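Local structure of ANGPTL4 C-terminal chain (Homo sapiens, 6U1U) at residues Val42-His47 and Thr209-Gln214; Arg55-Tyr60 and Val140-Trp145; Glu76-Ile81 and Val107-Glu112. The protein inactivates lipoprotein lipase and so regulates triglyceride clearance from the blood, as a larger protein of which this chain is the C-terminal fibrinogen-like domain. All coordinates share one frame; numbering follows the deposited sequence.

Interaction 1: Val42-His47 and Thr209-Gln214; sequences VIQRRH and TTMLIQ
Met211 stands opposite two residues of the neighbouring strand, Ile43 and Gln44, and the extra residue shifts the register by one before regular antiparallel pairing runs on to Arg46 and Thr209. The amide of Ile43 gives a short bond to Met211 O (N to O 2.8 Å), while that of Gln44 reaches the same oxygen only weakly; Gln44 O takes the return bond from Met211 N at 3.0 Å. Further along, Arg46 and Thr209 form a regular hydrogen-bonded pair with two backbone bonds.

Beside Met211 lies a polar side-chain bond. Thr209 OG1, placed between its backbone N and carbonyl carbon (chi1 65°), donates to Gln44 OE1 at 2.8 Å, in the plane of the amide and on a lone pair. The Gln44 chain bends at chi2 to bring the amide across the threonine hydroxyl, and Asn176 holds its NE2. The CB of Arg46 runs alongside the same hydroxyl, 3.4 Å from Thr209 OG1, before its guanidinium leaves for Gly177 O and Leu175 O and a cation-pi contact with Phe53.

Apolar branches fill the other end. Val42 CG2 meets Leu212 CD2 at 3.7 Å, the two side chains lying abreast on the face that also carries Arg45 and Thr210. Ile43 touches with both branches, CG1 on Met211 CB and CG2 on Ile213 CG2 (3.7 Å).

Outside this pair, strand 71-72 flanks strand 38-46 and strand 87-94 flanks strand 208-215. The contact is an antiparallel strand pair interrupted by a classic beta bulge, in the large sheet of the fibrinogen C-terminal domain.

Interaction 2: Arg55-Tyr60 and Val140-Trp145; sequences RPWEAY and VPFSTW
Trp57 and Thr144 mark the closest backbone approach, their CA atoms 5.5 Å apart, where the first turn of helix 57-62 meets an irregular loop. Pro56 stands at the N-cap position, and its carbonyl accepts the amide of Tyr60. No direct hydrogen bond joins the segments; a water bridges them instead, donating to Arg55 O and accepting from Trp145 N at 2.9 Å.

Thr144 fits against the start of the helix. Its OG1 lies 3.4 Å from Trp57 CB, near the plane of the indole at its edge, yet bonds to Asp146 OD1, which also receives the amide of Trp57. Helix start and loop therefore share one carboxylate oxygen, a second-shell tie within this fibrinogen-like domain between helix 57-62 and the long loop that follows strand 138-140. The methyl of Thr144 turns the other way, CG2 packing 3.7 Å from Tyr60 CD2.

With CG anti to the backbone N (chi1 -176°), Trp57 swings its six-membered ring along the loop until CZ3 lies 3.3 Å from Phe142 O, which sits at the indole edge. Phe142 CZ approaches Tyr60 CD1 to 3.5 Å, the ring planes inclined at 46°, and Tyr60 OH is hydrogen-bonded to Phe53 O. A leucine in place of Tyr60 would probably open a gap beside Phe142 and leave Phe53 O without its hydroxyl partner. At the helix start, Trp145 brings NE1 to 3.9 Å from Pro56 CA.

Interaction 3: Glu76-Ile81 and Val107-Glu112; sequences EKVHSI and VHLGGE
His79 lies flat against Gly111, its imidazole covered on one face by the glycine backbone. This CH-pi contact joins helix 75-82 to the turn that leaves strand 100-109 in the fibrinogen-like fold. Gly111 CA stands 3.6 Å from the ring centroid and only 6° off the ring normal, so the CH-bearing carbon sits squarely over the centre. Such closeness probably depends on the absence of a side chain, since a CB on Gly111 would crowd His79 CE1.

The ring is carried there by an extended first torsion, with CG anti to the backbone N (chi1 179°), which points the imidazole from the helix toward the loop. Its rim is engaged as well as its face. Leu109 O lies near the ring plane at the edge, 3.2 Å from His79 CD2, whereas Gly111 N lies over the face and makes no hydrogen bond with His79 NE2 despite being 3.5 Å from it. The imidazole is thus met by one residue at its edge and by another over its face, and that double contact probably limits its rotation.

Beside the CB of His79, Leu109 points its side chain at the helix. Leu109 CD2 is the branch that does the touching: it meets Val78 CG1 at 3.7 Å, the two side chains crossing at about a right angle, and lies 4.0 Å from His79 CB. Val78 also rests on Leu73.

Farther out the link turns polar. Glu76 and Glu112 bring like charges into the same neighbourhood, but Lys61 forms a salt bridge with Glu112, which probably eases their repulsion, and Tyr116 bonds to Glu76. A single water completes the connection, donating to Glu76 OE2 at 2.6 Å and accepting from Glu112 N at 3.0 Å.

All three contacts are largely buried, but they differ in depth and chemistry. Interaction 1 lies nearest the middle of the chain, its centre about 7 Å from that of the chain, and joins two strands through backbone bonds. Interactions 2 and 3 lie farther out, at about 12 and 11 Å; each sets a helix against a loop or strand end, relies on side-chain packing and uses one bridging water. Interaction 3 is nested within the loop closed by interaction 2, and that in turn within interaction 1. Ile43 CG2 packs on Val78 CG2 (3.8 Å), joining interactions 1 and 3, while Trp57 NE1 to Glu112 OE1, a probable hydrogen bond, joins interactions 2 and 3.

Interaction 1: Val42-His47 and Thr209-Gln214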
# COMPACT_ATOMS: atom_id res chain seq x y z
N VAL A 42 0.57 -6.41 -8.23
CA VAL A 42 -0.38 -6.13 -7.15
C VAL A 42 0.38 -6.27 -5.83
O VAL A 42 0.95 -7.32 -5.55
CB VAL A 42 -1.56 -7.11 -7.18
CG1 VAL A 42 -2.50 -6.80 -5.98
CG2 VAL A 42 -2.31 -7.01 -8.53
N ILE A 43 0.39 -5.21 -5.01
CA ILE A 43 1.13 -5.27 -3.76
C ILE A 43 0.23 -5.40 -2.54
O ILE A 43 0.74 -5.69 -1.44
CB ILE A 43 2.09 -4.08 -3.60
CG1 ILE A 43 1.33 -2.77 -3.32
CG2 ILE A 43 2.95 -3.96 -4.86
CD1 ILE A 43 2.31 -1.58 -2.91
N GLN A 44 -1.07 -5.23 -2.70
CA GLN A 44 -1.99 -5.33 -1.58
C GLN A 44 -3.36 -5.58 -2.19
O GLN A 44 -3.69 -4.97 -3.22
CB GLN A 44 -2.01 -4.04 -0.76
CG GLN A 44 -2.85 -4.15 0.55
CD GLN A 44 -4.22 -3.46 0.48
OE1 GLN A 44 -4.84 -3.41 -0.58
NE2 GLN A 44 -4.71 -2.95 1.62
N ARG A 45 -4.16 -6.44 -1.54
CA ARG A 45 -5.53 -6.66 -2.01
C ARG A 45 -6.38 -7.08 -0.82
O ARG A 45 -5.98 -7.97 -0.05
CB ARG A 45 -5.54 -7.77 -3.10
CG ARG A 45 -6.92 -8.08 -3.65
CD ARG A 45 -6.80 -8.91 -4.96
NE ARG A 45 -6.37 -10.26 -4.63
CZ ARG A 45 -5.91 -11.15 -5.51
NH1 ARG A 45 -5.80 -10.81 -6.81
NH2 ARG A 45 -5.57 -12.36 -5.09
N ARG A 46 -7.51 -6.39 -0.64
CA ARG A 46 -8.46 -6.68 0.48
C ARG A 46 -9.88 -6.64 -0.09
O ARG A 46 -10.14 -5.78 -0.95
CB ARG A 46 -8.28 -5.66 1.60
CG ARG A 46 -6.89 -5.66 2.23
CD ARG A 46 -6.83 -4.85 3.51
NE ARG A 46 -7.35 -5.59 4.65
CZ ARG A 46 -7.42 -5.11 5.89
NH1 ARG A 46 -7.01 -3.88 6.14
NH2 ARG A 46 -7.91 -5.85 6.86
N HIS A 47 -10.77 -7.53 0.39
CA HIS A 47 -12.12 -7.56 -0.16
C HIS A 47 -13.14 -8.29 0.72
O HIS A 47 -14.34 -8.19 0.43
CB HIS A 47 -12.16 -8.21 -1.54
CG HIS A 47 -11.41 -9.50 -1.63
ND1 HIS A 47 -10.27 -9.64 -2.39
CD2 HIS A 47 -11.61 -10.69 -1.02
CE1 HIS A 47 -9.81 -10.88 -2.26
NE2 HIS A 47 -10.61 -11.53 -1.44
N THR A 209 -9.96 -2.96 -1.40
CA THR A 209 -8.84 -2.12 -1.79
C THR A 209 -7.91 -2.94 -2.66
O THR A 209 -7.78 -4.15 -2.48
CB THR A 209 -8.03 -1.58 -0.56
OG1 THR A 209 -7.40 -2.67 0.14
CG2 THR A 209 -8.93 -0.85 0.43
N THR A 210 -7.23 -2.27 -3.60
CA THR A 210 -6.12 -2.87 -4.32
C THR A 210 -5.05 -1.81 -4.50
O THR A 210 -5.38 -0.67 -4.85
CB THR A 210 -6.53 -3.36 -5.73
OG1 THR A 210 -7.73 -4.12 -5.65
CG2 THR A 210 -5.44 -4.26 -6.31
N MET A 211 -3.80 -2.18 -4.28
CA MET A 211 -2.68 -1.28 -4.59
C MET A 211 -1.76 -1.97 -5.59
O MET A 211 -1.46 -3.17 -5.44
CB MET A 211 -1.88 -0.94 -3.31
CG MET A 211 -2.77 -0.37 -2.21
SD MET A 211 -1.85 -0.12 -0.67
CE MET A 211 -0.86 1.25 -1.23
N LEU A 212 -1.34 -1.23 -6.62
CA LEU A 212 -0.51 -1.82 -7.66
C LEU A 212 0.66 -0.89 -7.93
O LEU A 212 0.53 0.32 -7.79
CB LEU A 212 -1.29 -2.02 -8.96
CG LEU A 212 -2.62 -2.79 -8.78
CD1 LEU A 212 -3.75 -1.78 -8.61
CD2 LEU A 212 -2.90 -3.65 -10.04
N ILE A 213 1.78 -1.47 -8.39
CA ILE A 213 2.95 -0.66 -8.70
C ILE A 213 3.47 -1.01 -10.09
O ILE A 213 3.37 -2.15 -10.55
CB ILE A 213 4.04 -0.84 -7.62
CG1 ILE A 213 5.09 0.26 -7.73
CG2 ILE A 213 4.65 -2.22 -7.66
CD1 ILE A 213 5.47 0.84 -6.38
N GLN A 214 4.02 0.00 -10.77
CA GLN A 214 4.62 -0.17 -12.09
C GLN A 214 5.82 0.77 -12.14
O GLN A 214 5.65 1.98 -12.30
CB GLN A 214 3.64 0.15 -13.22
CG GLN A 214 4.23 -0.04 -14.61
CD GLN A 214 3.24 0.40 -15.65
OE1 GLN A 214 3.10 1.60 -15.88
NE2 GLN A 214 2.50 -0.55 -16.24

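Interaction 2: Arg55-Tyr60 and Val140-Trp145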
# COMPACT_ATOMS: atom_id res chain seq x y z
N ARG A 55 -0.41 -7.03 11.99
CA ARG A 55 0.87 -7.75 12.15
C ARG A 55 2.06 -6.81 12.37
O ARG A 55 1.99 -5.66 12.02
CB ARG A 55 1.13 -8.65 10.95
CG ARG A 55 -0.09 -9.42 10.48
CD ARG A 55 0.24 -10.70 9.78
NE ARG A 55 -0.96 -11.28 9.25
CZ ARG A 55 -1.06 -12.51 8.81
NH1 ARG A 55 0.00 -13.30 8.84
NH2 ARG A 55 -2.20 -12.94 8.35
N PRO A 56 3.17 -7.35 12.90
CA PRO A 56 4.35 -6.60 13.22
C PRO A 56 5.24 -6.33 12.01
O PRO A 56 4.99 -6.81 10.97
CB PRO A 56 5.11 -7.46 14.24
CG PRO A 56 4.39 -8.78 14.26
CD PRO A 56 3.34 -8.76 13.19
N TRP A 57 6.31 -5.60 12.27
CA TRP A 57 7.25 -5.15 11.22
C TRP A 57 7.73 -6.30 10.34
O TRP A 57 7.68 -6.17 9.15
CB TRP A 57 8.45 -4.47 11.87
CG TRP A 57 9.40 -3.92 10.86
CD1 TRP A 57 10.53 -4.49 10.38
CD2 TRP A 57 9.25 -2.68 10.17
NE1 TRP A 57 11.10 -3.68 9.44
CE2 TRP A 57 10.34 -2.56 9.29
CE3 TRP A 57 8.32 -1.65 10.21
CZ2 TRP A 57 10.51 -1.45 8.47
CZ3 TRP A 57 8.49 -0.56 9.41
CH2 TRP A 57 9.57 -0.46 8.55
N GLU A 58 8.16 -7.39 10.95
CA GLU A 58 8.76 -8.42 10.10
C GLU A 58 7.76 -9.01 9.13
O GLU A 58 8.13 -9.44 8.03
CB GLU A 58 9.36 -9.54 10.96
CG GLU A 58 10.67 -9.12 11.66
CD GLU A 58 11.77 -8.69 10.68
OE1 GLU A 58 11.98 -9.40 9.67
OE2 GLU A 58 12.39 -7.63 10.90
N ALA A 59 6.48 -9.07 9.52
CA ALA A 59 5.48 -9.59 8.61
C ALA A 59 5.21 -8.60 7.48
O ALA A 59 4.96 -9.00 6.34
CB ALA A 59 4.17 -9.87 9.34
N TYR A 60 5.21 -7.30 7.80
CA TYR A 60 5.00 -6.33 6.72
C TYR A 60 6.21 -6.26 5.81
O TYR A 60 6.10 -5.91 4.63
CB TYR A 60 4.67 -4.93 7.30
CG TYR A 60 3.18 -4.81 7.50
CD1 TYR A 60 2.35 -4.44 6.41
CD2 TYR A 60 2.59 -5.12 8.70
CE1 TYR A 60 0.97 -4.39 6.55
CE2 TYR A 60 1.19 -5.05 8.84
CZ TYR A 60 0.40 -4.68 7.75
OH TYR A 60 -1.00 -4.63 7.88
N VAL A 140 7.89 9.72 3.93
CA VAL A 140 7.03 9.20 4.98
C VAL A 140 7.43 7.75 5.25
O VAL A 140 7.26 6.89 4.38
CB VAL A 140 5.53 9.26 4.60
CG1 VAL A 140 4.69 8.77 5.75
CG2 VAL A 140 5.10 10.70 4.23
N PRO A 141 7.94 7.42 6.43
CA PRO A 141 8.32 6.02 6.70
C PRO A 141 7.11 5.14 6.91
O PRO A 141 6.02 5.58 7.28
CB PRO A 141 9.14 6.11 8.00
CG PRO A 141 8.57 7.31 8.70
CD PRO A 141 8.23 8.31 7.58
N PHE A 142 7.32 3.84 6.68
CA PHE A 142 6.32 2.85 7.05
C PHE A 142 6.37 2.59 8.55
O PHE A 142 7.46 2.56 9.14
CB PHE A 142 6.61 1.54 6.31
CG PHE A 142 5.43 0.64 6.21
CD1 PHE A 142 4.48 0.86 5.20
CD2 PHE A 142 5.25 -0.43 7.09
CE1 PHE A 142 3.39 0.03 5.07
CE2 PHE A 142 4.15 -1.27 6.98
CZ PHE A 142 3.22 -1.07 5.97
N SER A 143 5.21 2.34 9.17
CA SER A 143 5.19 2.06 10.61
C SER A 143 4.27 0.89 10.94
O SER A 143 3.20 0.74 10.34
CB SER A 143 4.71 3.30 11.45
OG SER A 143 5.68 4.34 11.39
N THR A 144 4.67 0.09 11.93
CA THR A 144 3.85 -0.98 12.50
C THR A 144 3.84 -0.77 14.01
O THR A 144 4.57 0.08 14.53
CB THR A 144 4.44 -2.37 12.20
OG1 THR A 144 5.80 -2.43 12.67
CG2 THR A 144 4.44 -2.62 10.67
N TRP A 145 3.02 -1.55 14.73
CA TRP A 145 2.88 -1.25 16.16
C TRP A 145 4.19 -1.42 16.91
O TRP A 145 4.47 -0.68 17.87
CB TRP A 145 1.76 -2.11 16.77
CG TRP A 145 2.04 -3.55 16.83
CD1 TRP A 145 1.64 -4.50 15.95
CD2 TRP A 145 2.81 -4.24 17.83
NE1 TRP A 145 2.09 -5.74 16.33
CE2 TRP A 145 2.82 -5.60 17.48
CE3 TRP A 145 3.47 -3.83 18.99
CZ2 TRP A 145 3.46 -6.58 18.26
CZ3 TRP A 145 4.12 -4.80 19.76
CH2 TRP A 145 4.10 -6.16 19.39
O HOH W 1 1.32 -3.20 13.01

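Interaction 3: Glu76-Ile81 and Val107-Glu112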
# COMPACT_ATOMS: atom_id res chain seq x y z
N GLU A 76 9.97 -5.69 1.38
CA GLU A 76 11.27 -5.98 0.77
C GLU A 76 11.07 -6.44 -0.67
O GLU A 76 11.84 -6.06 -1.56
CB GLU A 76 12.02 -7.02 1.61
CG GLU A 76 13.43 -7.34 1.02
CD GLU A 76 14.39 -6.14 0.92
OE1 GLU A 76 15.36 -6.27 0.14
OE2 GLU A 76 14.21 -5.07 1.58
N LYS A 77 10.02 -7.22 -0.91
CA LYS A 77 9.72 -7.62 -2.29
C LYS A 77 9.34 -6.42 -3.14
O LYS A 77 9.78 -6.31 -4.28
CB LYS A 77 8.61 -8.66 -2.30
CG LYS A 77 9.11 -10.07 -1.91
CD LYS A 77 7.90 -11.06 -1.73
CE LYS A 77 8.41 -12.40 -1.17
NZ LYS A 77 8.61 -12.34 0.31
N VAL A 78 8.52 -5.52 -2.61
CA VAL A 78 8.15 -4.34 -3.40
C VAL A 78 9.38 -3.49 -3.72
O VAL A 78 9.56 -3.04 -4.85
CB VAL A 78 7.08 -3.52 -2.66
CG1 VAL A 78 6.73 -2.25 -3.48
CG2 VAL A 78 5.86 -4.38 -2.51
N HIS A 79 10.25 -3.26 -2.73
CA HIS A 79 11.42 -2.46 -3.01
C HIS A 79 12.38 -3.19 -3.96
O HIS A 79 13.08 -2.54 -4.73
CB HIS A 79 12.15 -2.09 -1.71
CG HIS A 79 13.39 -1.28 -1.96
ND1 HIS A 79 14.65 -1.84 -1.96
CD2 HIS A 79 13.54 0.01 -2.31
CE1 HIS A 79 15.53 -0.91 -2.27
NE2 HIS A 79 14.89 0.22 -2.49
N SER A 80 12.40 -4.52 -3.95
CA SER A 80 13.26 -5.19 -4.93
C SER A 80 12.76 -4.93 -6.35
O SER A 80 13.57 -4.86 -7.30
CB SER A 80 13.36 -6.69 -4.65
OG SER A 80 12.20 -7.38 -5.03
N ILE A 81 11.46 -4.76 -6.49
CA ILE A 81 10.87 -4.46 -7.80
C ILE A 81 11.12 -3.01 -8.19
O ILE A 81 11.50 -2.72 -9.33
CB ILE A 81 9.37 -4.81 -7.79
CG1 ILE A 81 9.18 -6.31 -7.69
CG2 ILE A 81 8.66 -4.24 -9.04
CD1 ILE A 81 7.71 -6.71 -7.33
N VAL A 107 5.63 7.81 -7.32
CA VAL A 107 6.36 7.73 -6.04
C VAL A 107 7.75 7.18 -6.27
O VAL A 107 8.04 6.53 -7.28
CB VAL A 107 5.63 6.84 -4.99
CG1 VAL A 107 4.18 7.30 -4.82
CG2 VAL A 107 5.64 5.35 -5.44
N HIS A 108 8.63 7.40 -5.28
CA HIS A 108 9.79 6.55 -5.06
C HIS A 108 9.61 5.82 -3.74
O HIS A 108 8.90 6.29 -2.83
CB HIS A 108 11.09 7.38 -5.02
CG HIS A 108 11.48 7.95 -6.35
ND1 HIS A 108 10.89 9.07 -6.89
CD2 HIS A 108 12.42 7.55 -7.24
CE1 HIS A 108 11.45 9.34 -8.06
NE2 HIS A 108 12.37 8.42 -8.30
N LEU A 109 10.27 4.67 -3.62
CA LEU A 109 10.17 3.86 -2.40
C LEU A 109 11.57 3.57 -1.93
O LEU A 109 12.35 2.94 -2.66
CB LEU A 109 9.42 2.56 -2.66
CG LEU A 109 9.36 1.61 -1.45
CD1 LEU A 109 8.43 2.22 -0.37
CD2 LEU A 109 8.85 0.23 -1.83
N GLY A 110 11.88 3.97 -0.70
CA GLY A 110 13.17 3.64 -0.15
C GLY A 110 13.25 2.21 0.38
O GLY A 110 12.25 1.52 0.56
N GLY A 111 14.49 1.76 0.62
CA GLY A 111 14.72 0.45 1.18
C GLY A 111 14.58 0.42 2.70
O GLY A 111 14.13 1.37 3.34
N GLU A 112 15.00 -0.72 3.28
CA GLU A 112 14.73 -0.89 4.72
C GLU A 112 15.53 0.12 5.55
O GLU A 112 15.09 0.50 6.63
CB GLU A 112 15.04 -2.31 5.23
CG GLU A 112 14.40 -2.51 6.64
CD GLU A 112 14.59 -3.88 7.30
OE1 GLU A 112 13.89 -4.10 8.34
OE2 GLU A 112 15.42 -4.70 6.83
O HOH W 2 15.66 -2.94 1.32